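Side-chain contacts in halogenase PltM (Pseudomonas fluorescens, PDB 6BZN), which halogenates phenolic compounds as a flavin-dependent enzyme, with chloride, bromide or iodide as the halide: residues A[58-63]-A[217-222]; A[271-276]-A[313-318]; A[449-454]-A[460-465]. One frame throughout, in Å; residues are numbered along the deposited sequence.

In the fold
Along the chain the three contacts follow in series, each closing before the next opens. Contacts 1 and 2 are neighbours, with centres about 8 Å apart, and share one mixed sheet: strand 215-223 supplies residues 217-222 of contact 1 and lies between strands 273-281 and 313-321, which contact 2 joins. Contact 1 ties this sheet to the FAD-binding loop that follows strand 49-52 of the parallel sheet. Contact 3 belongs to the helical part of the chain, on the opposite side of the chain's centre; its centre lies about 33 Å from that of contact 1 and 39 Å from that of contact 2, away from the annotated sites.

Contact 1: A[58-63]-A[217-222]; sequences PRFSVG and SFFTHM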
loop_
_atom_site.group_PDB
_atom_site.type_symbol
_atom_site.label_atom_id
_atom_site.label_comp_id
_atom_site.label_asym_id
_atom_site.label_seq_id
_atom_site.Cartn_x
_atom_site.Cartn_y
_atom_site.Cartn_z
ATOM N N PRO A 58 -0.678 -6.937 -21.071
ATOM C CA PRO A 58 0.033 -6.745 -19.821
ATOM C C PRO A 58 0.556 -5.316 -19.677
ATOM O O PRO A 58 0.869 -4.661 -20.666
ATOM C CB PRO A 58 1.212 -7.707 -19.962
ATOM C CG PRO A 58 1.527 -7.629 -21.409
ATOM C CD PRO A 58 0.175 -7.591 -22.080
ATOM N N ARG A 59 0.660 -4.835 -18.447
ATOM C CA ARG A 59 1.340 -3.561 -18.226
ATOM C C ARG A 59 2.004 -3.485 -16.867
ATOM O O ARG A 59 1.586 -4.119 -15.917
ATOM C CB ARG A 59 0.378 -2.377 -18.432
ATOM C CG ARG A 59 -0.551 -2.055 -17.279
ATOM C CD ARG A 59 -1.583 -3.132 -16.975
ATOM N NE ARG A 59 -2.635 -2.541 -16.135
ATOM C CZ ARG A 59 -3.796 -2.016 -16.570
ATOM N NH1 ARG A 59 -4.152 -2.046 -17.856
ATOM N NH2 ARG A 59 -4.647 -1.481 -15.688
ATOM N N PHE A 60 3.012 -2.638 -16.803
ATOM C CA PHE A 60 3.812 -2.426 -15.607
ATOM C C PHE A 60 3.044 -1.584 -14.591
ATOM O O PHE A 60 2.263 -0.696 -14.946
ATOM C CB PHE A 60 5.117 -1.763 -16.041
ATOM C CG PHE A 60 5.888 -1.098 -14.949
ATOM C CD1 PHE A 60 6.835 -1.804 -14.217
ATOM C CD2 PHE A 60 5.727 0.262 -14.713
ATOM C CE1 PHE A 60 7.580 -1.174 -13.234
ATOM C CE2 PHE A 60 6.466 0.901 -13.731
ATOM C CZ PHE A 60 7.397 0.178 -12.987
ATOM N N SER A 61 3.237 -1.901 -13.319
ATOM C CA SER A 61 2.765 -1.049 -12.241
ATOM C C SER A 61 3.667 -1.259 -11.014
ATOM O O SER A 61 4.229 -2.333 -10.859
ATOM C CB SER A 61 1.298 -1.377 -11.940
ATOM O OG SER A 61 0.877 -0.772 -10.740
ATOM N N VAL A 62 3.842 -0.233 -10.183
ATOM C CA VAL A 62 4.480 -0.432 -8.861
ATOM C C VAL A 62 3.369 -0.640 -7.820
ATOM O O VAL A 62 2.200 -0.784 -8.193
ATOM C CB VAL A 62 5.504 0.677 -8.480
ATOM C CG1 VAL A 62 6.788 0.499 -9.293
ATOM C CG2 VAL A 62 4.911 2.062 -8.660
ATOM N N GLY A 63 3.717 -0.687 -6.528
ATOM C CA GLY A 63 2.767 -1.089 -5.491
ATOM C C GLY A 63 2.960 -2.575 -5.295
ATOM O O GLY A 63 2.086 -3.377 -5.586
ATOM N N SER A 217 8.924 10.668 -6.556
ATOM C CA SER A 217 9.358 9.293 -6.706
ATOM C C SER A 217 9.934 9.042 -8.093
ATOM O O SER A 217 9.369 9.496 -9.100
ATOM C CB SER A 217 8.174 8.348 -6.446
ATOM O OG SER A 217 8.596 6.997 -6.465
ATOM N N PHE A 218 11.059 8.323 -8.122
ATOM C CA PHE A 218 11.673 7.785 -9.330
ATOM C C PHE A 218 11.675 6.264 -9.190
ATOM O O PHE A 218 12.178 5.751 -8.180
ATOM C CB PHE A 218 13.129 8.196 -9.450
ATOM C CG PHE A 218 13.383 9.680 -9.581
ATOM C CD1 PHE A 218 13.428 10.491 -8.458
ATOM C CD2 PHE A 218 13.706 10.231 -10.815
ATOM C CE1 PHE A 218 13.724 11.840 -8.559
ATOM C CE2 PHE A 218 13.996 11.581 -10.937
ATOM C CZ PHE A 218 14.011 12.390 -9.804
ATOM N N PHE A 219 11.159 5.534 -10.173
ATOM C CA PHE A 219 11.106 4.080 -10.065
ATOM C C PHE A 219 11.296 3.340 -11.378
ATOM O O PHE A 219 10.994 3.851 -12.470
ATOM C CB PHE A 219 9.818 3.613 -9.377
ATOM C CG PHE A 219 8.566 4.238 -9.926
ATOM C CD1 PHE A 219 8.155 5.494 -9.493
ATOM C CD2 PHE A 219 7.811 3.585 -10.878
ATOM C CE1 PHE A 219 7.002 6.084 -9.999
ATOM C CE2 PHE A 219 6.653 4.163 -11.380
ATOM C CZ PHE A 219 6.246 5.411 -10.936
ATOM N N THR A 220 11.818 2.127 -11.250
ATOM C CA THR A 220 12.097 1.282 -12.397
ATOM C C THR A 220 12.300 -0.164 -11.928
ATOM O O THR A 220 12.247 -0.457 -10.721
ATOM C CB THR A 220 13.339 1.791 -13.186
ATOM O OG1 THR A 220 13.399 1.139 -14.455
ATOM C CG2 THR A 220 14.645 1.529 -12.436
ATOM N N HIS A 221 12.555 -1.042 -12.886
ATOM C CA HIS A 221 12.980 -2.391 -12.610
ATOM C C HIS A 221 14.360 -2.627 -13.218
ATOM O O HIS A 221 14.640 -2.171 -14.327
ATOM C CB HIS A 221 12.004 -3.410 -13.198
ATOM C CG HIS A 221 10.712 -3.542 -12.454
ATOM N ND1 HIS A 221 9.692 -4.358 -12.898
ATOM C CD2 HIS A 221 10.268 -2.974 -11.312
ATOM C CE1 HIS A 221 8.686 -4.305 -12.043
ATOM N NE2 HIS A 221 9.014 -3.481 -11.065
ATOM N N MET A 222 15.197 -3.367 -12.491
ATOM C CA MET A 222 16.585 -3.603 -12.894
ATOM C C MET A 222 16.986 -5.057 -12.854
ATOM O O MET A 222 16.444 -5.859 -12.073
ATOM C CB MET A 222 17.548 -2.823 -12.005
ATOM C CG MET A 222 17.333 -1.318 -12.000
ATOM S SD MET A 222 18.743 -0.530 -11.203
ATOM C CE MET A 222 18.166 1.157 -11.148
#
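Phe-60 drives an edge into the face of His-221: its CE1 sits 3.4 Å above the imidazole plane, over the ring centre. The two rings form a T-shaped pair, centroids 4.9 Å apart and planes at 76°. With CG anti to the backbone N (chi1 162°), Phe-60 reaches across from its loop, and its CE2 also meets Phe-219 CE2 edge to edge at 4.0 Å. Val-62 takes the face of Phe-219 instead: CG2 lies 3.8 Å above that ring plane, offset toward the rim, in a CH-pi contact, while CG1 packs 3.6 Å from Phe-219 CD2. Three aromatic rings and one valine thus join the loop between strand 49-52 and helix 68-81, which carries the FAD-binding residues Arg-59, Ser-61 and Val-62, to strand 215-223 of the mixed sheet. In the second shell, Glu-64 OE2 is hydrogen-bonded to His-221 NE2, which helps fix the turn of the imidazole under Phe-60, and Phe-263 meets the same ring edge to face. With an alanine here in place of His-221, Phe-60 CE1 would probably lose the ring face it abuts and Glu-64 this hydrogen-bond partner. Arg-316, from strand 313-321, adds a cation-pi contact to Phe-60.

Contact 2: A[271-276]-A[313-318]; sequences NQLCSI and VNAREW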
loop_
_atom_site.group_PDB
_atom_site.type_symbol
_atom_site.label_atom_id
_atom_site.label_comp_id
_atom_site.label_asym_id
_atom_site.label_seq_id
_atom_site.Cartn_x
_atom_site.Cartn_y
_atom_site.Cartn_z
ATOM N N ASN A 271 11.734 -14.924 -11.936
ATOM C CA ASN A 271 11.868 -13.530 -12.334
ATOM C C ASN A 271 13.293 -13.082 -12.036
ATOM O O ASN A 271 13.814 -13.407 -10.981
ATOM C CB ASN A 271 10.848 -12.677 -11.579
ATOM C CG ASN A 271 10.646 -11.313 -12.209
ATOM O OD1 ASN A 271 11.597 -10.640 -12.596
ATOM N ND2 ASN A 271 9.407 -10.886 -12.292
ATOM N N GLN A 272 13.932 -12.375 -12.968
ATOM C CA GLN A 272 15.309 -11.887 -12.785
ATOM C C GLN A 272 15.405 -10.464 -12.239
ATOM O O GLN A 272 16.495 -9.995 -11.894
ATOM C CB GLN A 272 16.057 -11.930 -14.114
ATOM C CG GLN A 272 16.179 -13.324 -14.711
ATOM C CD GLN A 272 16.869 -13.277 -16.063
ATOM O OE1 GLN A 272 17.990 -12.790 -16.163
ATOM N NE2 GLN A 272 16.194 -13.750 -17.110
ATOM N N LEU A 273 14.277 -9.777 -12.153
ATOM C CA LEU A 273 14.283 -8.356 -11.897
ATOM C C LEU A 273 14.214 -8.028 -10.426
ATOM O O LEU A 273 13.787 -8.841 -9.593
ATOM C CB LEU A 273 13.102 -7.693 -12.609
ATOM C CG LEU A 273 13.078 -7.859 -14.137
ATOM C CD1 LEU A 273 11.727 -7.396 -14.673
ATOM C CD2 LEU A 273 14.239 -7.088 -14.766
ATOM N N CYS A 274 14.589 -6.791 -10.151
ATOM C CA CYS A 274 14.466 -6.172 -8.867
ATOM C C CYS A 274 13.868 -4.778 -9.038
ATOM O O CYS A 274 14.307 -3.978 -9.878
ATOM C CB CYS A 274 15.844 -6.115 -8.215
ATOM S SG CYS A 274 15.897 -5.385 -6.565
ATOM N N SER A 275 12.855 -4.480 -8.235
ATOM C CA SER A 275 12.236 -3.165 -8.277
ATOM C C SER A 275 13.046 -2.184 -7.454
ATOM O O SER A 275 13.472 -2.507 -6.337
ATOM C CB SER A 275 10.797 -3.247 -7.782
ATOM O OG SER A 275 10.189 -1.975 -7.821
ATOM N N ILE A 276 13.254 -0.993 -8.013
ATOM C CA ILE A 276 14.041 0.058 -7.388
ATOM C C ILE A 276 13.242 1.358 -7.487
ATOM O O ILE A 276 12.809 1.745 -8.579
ATOM C CB ILE A 276 15.413 0.252 -8.091
ATOM C CG1 ILE A 276 16.231 -1.058 -8.116
ATOM C CG2 ILE A 276 16.197 1.386 -7.438
ATOM C CD1 ILE A 276 16.657 -1.636 -6.773
ATOM N N VAL A 313 21.843 -3.277 -14.496
ATOM C CA VAL A 313 21.357 -2.539 -15.669
ATOM C C VAL A 313 19.864 -2.335 -15.573
ATOM O O VAL A 313 19.112 -3.216 -15.130
ATOM C CB VAL A 313 21.683 -3.223 -17.024
ATOM C CG1 VAL A 313 23.172 -3.121 -17.322
ATOM C CG2 VAL A 313 21.250 -4.669 -17.038
ATOM N N ASN A 314 19.446 -1.174 -16.039
ATOM C CA ASN A 314 18.051 -0.800 -16.041
ATOM C C ASN A 314 17.327 -1.607 -17.104
ATOM O O ASN A 314 17.837 -1.740 -18.203
ATOM C CB ASN A 314 17.937 0.698 -16.322
ATOM C CG ASN A 314 16.709 1.303 -15.730
ATOM O OD1 ASN A 314 15.827 0.589 -15.250
ATOM N ND2 ASN A 314 16.616 2.620 -15.780
ATOM N N ALA A 315 16.178 -2.187 -16.754
ATOM C CA ALA A 315 15.378 -3.005 -17.679
ATOM C C ALA A 315 14.152 -2.297 -18.223
ATOM O O ALA A 315 13.401 -2.887 -18.995
ATOM C CB ALA A 315 14.944 -4.290 -16.991
ATOM N N ARG A 316 13.918 -1.072 -17.765
ATOM C CA ARG A 316 12.827 -0.217 -18.232
ATOM C C ARG A 316 13.327 1.225 -18.238
ATOM O O ARG A 316 14.389 1.519 -17.673
ATOM C CB ARG A 316 11.658 -0.180 -17.235
ATOM C CG ARG A 316 11.210 -1.454 -16.571
ATOM C CD ARG A 316 10.005 -1.149 -15.683
ATOM N NE ARG A 316 8.986 -0.473 -16.472
ATOM C CZ ARG A 316 8.195 -1.063 -17.370
ATOM N NH1 ARG A 316 8.236 -2.389 -17.574
ATOM N NH2 ARG A 316 7.348 -0.320 -18.064
ATOM N N GLU A 317 12.528 2.130 -18.793
ATOM C CA GLU A 317 12.755 3.561 -18.590
ATOM C C GLU A 317 12.355 3.926 -17.168
ATOM O O GLU A 317 11.356 3.414 -16.646
ATOM C CB GLU A 317 11.942 4.412 -19.579
ATOM C CG GLU A 317 12.276 4.156 -21.043
ATOM C CD GLU A 317 13.773 4.199 -21.349
ATOM O OE1 GLU A 317 14.394 5.263 -21.123
ATOM O OE2 GLU A 317 14.326 3.160 -21.814
ATOM N N TRP A 318 13.151 4.780 -16.530
ATOM C CA TRP A 318 12.749 5.406 -15.274
ATOM C C TRP A 318 11.437 6.167 -15.465
ATOM O O TRP A 318 11.204 6.759 -16.518
ATOM C CB TRP A 318 13.806 6.411 -14.788
ATOM C CG TRP A 318 15.056 5.857 -14.205
ATOM C CD1 TRP A 318 16.277 5.765 -14.820
ATOM C CD2 TRP A 318 15.237 5.350 -12.881
ATOM N NE1 TRP A 318 17.196 5.229 -13.961
ATOM C CE2 TRP A 318 16.586 4.967 -12.763
ATOM C CE3 TRP A 318 14.389 5.178 -11.782
ATOM C CZ2 TRP A 318 17.109 4.413 -11.590
ATOM C CZ3 TRP A 318 14.910 4.640 -10.616
ATOM C CH2 TRP A 318 16.260 4.265 -10.531
#
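Leu-273 and Ile-276 of strand 273-281 touch Ala-315 and Trp-318, in the irregular part of the broken strand 313-321, across the mixed sheet, in which strand 215-223 runs between the two. The touching parts run nearly the same way, 19° apart, as expected for next-but-one strands that are each antiparallel to the one in the middle. No hydrogen bond links the two segments directly; backbone bonds to the middle strand, such as Cys-274 with Met-222 and Ile-276 with Thr-220, hold the first one in place. The contact is made at two separate points, by side chains and, at the second, also by a backbone carbonyl. At the first, the CD2 branch of Leu-273 meets Ala-315 CB at 3.6 Å, a methyl-to-methyl contact where the outermost strand is interrupted. At the second, Trp-318 presents the outer corner of its six-membered ring: CH2 lies 4.2 Å from Ile-276 CG2, and CZ3 lies 4.1 Å from Ile-276 O, which approaches the indole obliquely. The indole swings in with CG anti to its own carbonyl carbon (chi1 -75°). Its NE1, in the five-membered ring, is hydrogen-bonded to Glu-292 OE2, and Phe-278 meets the indole edge to face, so the ring is fixed at several points. Just ahead of Leu-273 the chain is shaped by an Asx turn, in which Asn-271 OD1 accepts the backbone N of Leu-273 at 2.9 Å; the N-H points almost straight at the oxygen (163°), with the donor tilted slightly from the carbonyl plane of the amide.

Contact 3: A[449-454]-A[460-465]; sequences AALEAV and LSLDSP
Leu-451 meets Leu-462 because its CG stands anti to the backbone N (chi1 -178°), which carries CD1 round toward the loop although its CB leaves the backbone on the other side. Leu-462 answers with a chi2 of 96°, away from a staggered angle, and its CD2 comes to 4.2 Å from Leu-451 CD1 where the two side chains cross. Val-454, two residues after Glu-452, packs against the backbone of the same leucine: its CB is 3.4 Å from Leu-462 O and its CG2 3.7 Å from that oxygen, while CG1 packs 4.3 Å from Leu-462 CB. Asp-463 closes over the backbone of Val-454, with OD1 3.6 Å from Val-454 CA. This is van der Waals packing; the carboxylate finds its charge partner in Arg-455, whose NE forms a salt bridge with OD1. Asp-463 OD2 takes a weak hydrogen bond from a water at 3.0 Å, and the same water reaches Ala-453 O through another weak bond, making a loose bridge between the loop and the backbone of Ala-453. Phe-430 of helix 410-441 touches both Val-454 and Asp-463. Within the loop, Ser-461 OG accepts the backbone N of Ser-464 at 3.0 Å in an ST motif. Ser-464 OG in turn caps the backbone N of Tyr-467. The arrangement is that of a compact helix-to-helix connection: the chain leaves helix 444-452, turns back so that Leu-462 packs on Leu-451 and Val-454, and enters helix 465-483 with Ser-464 as N-cap.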
loop_
_atom_site.group_PDB
_atom_site.type_symbol
_atom_site.label_atom_id
_atom_site.label_comp_id
_atom_site.label_asym_id
_atom_site.label_seq_id
_atom_site.Cartn_x
_atom_site.Cartn_y
_atom_site.Cartn_z
ATOM N N ALA A 449 -20.511 -6.142 9.731
ATOM C CA ALA A 449 -20.868 -5.261 10.843
ATOM C C ALA A 449 -19.697 -5.106 11.818
ATOM O O ALA A 449 -19.443 -4.005 12.299
ATOM C CB ALA A 449 -22.121 -5.766 11.552
ATOM N N ALA A 450 -18.945 -6.179 12.054
ATOM C CA ALA A 450 -17.776 -6.111 12.932
ATOM C C ALA A 450 -16.677 -5.186 12.376
ATOM O O ALA A 450 -16.089 -4.387 13.113
ATOM C CB ALA A 450 -17.224 -7.498 13.184
ATOM N N LEU A 451 -16.420 -5.273 11.073
ATOM C CA LEU A 451 -15.457 -4.369 10.434
ATOM C C LEU A 451 -15.946 -2.919 10.501
ATOM O O LEU A 451 -15.160 -1.995 10.759
ATOM C CB LEU A 451 -15.193 -4.792 8.983
ATOM C CG LEU A 451 -14.172 -3.981 8.178
ATOM C CD1 LEU A 451 -12.811 -3.954 8.852
ATOM C CD2 LEU A 451 -14.047 -4.584 6.790
ATOM N N GLU A 452 -17.241 -2.702 10.291
ATOM C CA GLU A 452 -17.764 -1.344 10.325
ATOM C C GLU A 452 -17.794 -0.763 11.742
ATOM O O GLU A 452 -17.668 0.434 11.915
ATOM C CB GLU A 452 -19.144 -1.284 9.705
ATOM C CG GLU A 452 -19.644 0.132 9.516
ATOM C CD GLU A 452 -20.719 0.227 8.467
ATOM O OE1 GLU A 452 -20.390 0.130 7.261
ATOM O OE2 GLU A 452 -21.887 0.433 8.844
ATOM N N ALA A 453 -17.932 -1.617 12.746
ATOM C CA ALA A 453 -18.027 -1.154 14.135
ATOM C C ALA A 453 -16.682 -0.821 14.795
ATOM O O ALA A 453 -16.657 -0.397 15.955
ATOM C CB ALA A 453 -18.779 -2.183 14.966
ATOM N N VAL A 454 -15.559 -0.968 14.089
ATOM C CA VAL A 454 -14.271 -0.660 14.711
ATOM C C VAL A 454 -14.245 0.810 15.136
ATOM O O VAL A 454 -14.822 1.673 14.464
ATOM C CB VAL A 454 -13.061 -0.965 13.796
ATOM C CG1 VAL A 454 -13.033 -2.442 13.409
ATOM C CG2 VAL A 454 -13.048 -0.040 12.580
ATOM N N LEU A 460 -4.070 2.540 12.209
ATOM C CA LEU A 460 -3.234 1.344 12.129
ATOM C C LEU A 460 -3.733 0.168 12.975
ATOM O O LEU A 460 -3.661 -0.982 12.534
ATOM C CB LEU A 460 -1.787 1.661 12.503
ATOM C CG LEU A 460 -1.025 2.668 11.632
ATOM C CD1 LEU A 460 0.386 2.799 12.170
ATOM C CD2 LEU A 460 -0.988 2.248 10.176
ATOM N N SER A 461 -4.237 0.459 14.170
ATOM C CA SER A 461 -4.746 -0.590 15.078
ATOM C C SER A 461 -6.167 -1.028 14.777
ATOM O O SER A 461 -6.603 -2.052 15.297
ATOM C CB SER A 461 -4.717 -0.117 16.533
ATOM O OG SER A 461 -5.833 0.734 16.802
ATOM N N LEU A 462 -6.910 -0.228 14.014
ATOM C CA LEU A 462 -8.356 -0.363 13.794
ATOM C C LEU A 462 -9.233 -0.124 15.024
ATOM O O LEU A 462 -10.260 0.541 14.907
ATOM C CB LEU A 462 -8.759 -1.697 13.161
ATOM C CG LEU A 462 -8.346 -1.935 11.699
ATOM C CD1 LEU A 462 -7.044 -2.716 11.620
ATOM C CD2 LEU A 462 -9.436 -2.706 10.964
ATOM N N ASP A 463 -8.866 -0.681 16.177
ATOM C CA ASP A 463 -9.774 -0.693 17.325
ATOM C C ASP A 463 -9.154 -0.518 18.725
ATOM O O ASP A 463 -9.852 -0.740 19.717
ATOM C CB ASP A 463 -10.588 -1.983 17.282
ATOM C CG ASP A 463 -11.895 -1.888 18.071
ATOM O OD1 ASP A 463 -12.626 -0.885 17.957
ATOM O OD2 ASP A 463 -12.182 -2.818 18.830
ATOM N N SER A 464 -7.895 -0.090 18.826
ATOM C CA SER A 464 -7.224 0.038 20.140
ATOM C C SER A 464 -7.105 1.496 20.604
ATOM O O SER A 464 -6.273 2.233 20.081
ATOM C CB SER A 464 -5.824 -0.566 20.075
ATOM O OG SER A 464 -5.081 -0.251 21.251
ATOM N N PRO A 465 -7.916 1.925 21.598
ATOM C CA PRO A 465 -7.740 3.317 22.036
ATOM C C PRO A 465 -6.336 3.614 22.599
ATOM O O PRO A 465 -5.809 4.707 22.395
ATOM C CB PRO A 465 -8.823 3.505 23.109
ATOM C CG PRO A 465 -9.803 2.409 22.887
ATOM C CD PRO A 465 -9.055 1.267 22.269
HETATM O O HOH W 1 -15.008 -2.871 17.737
#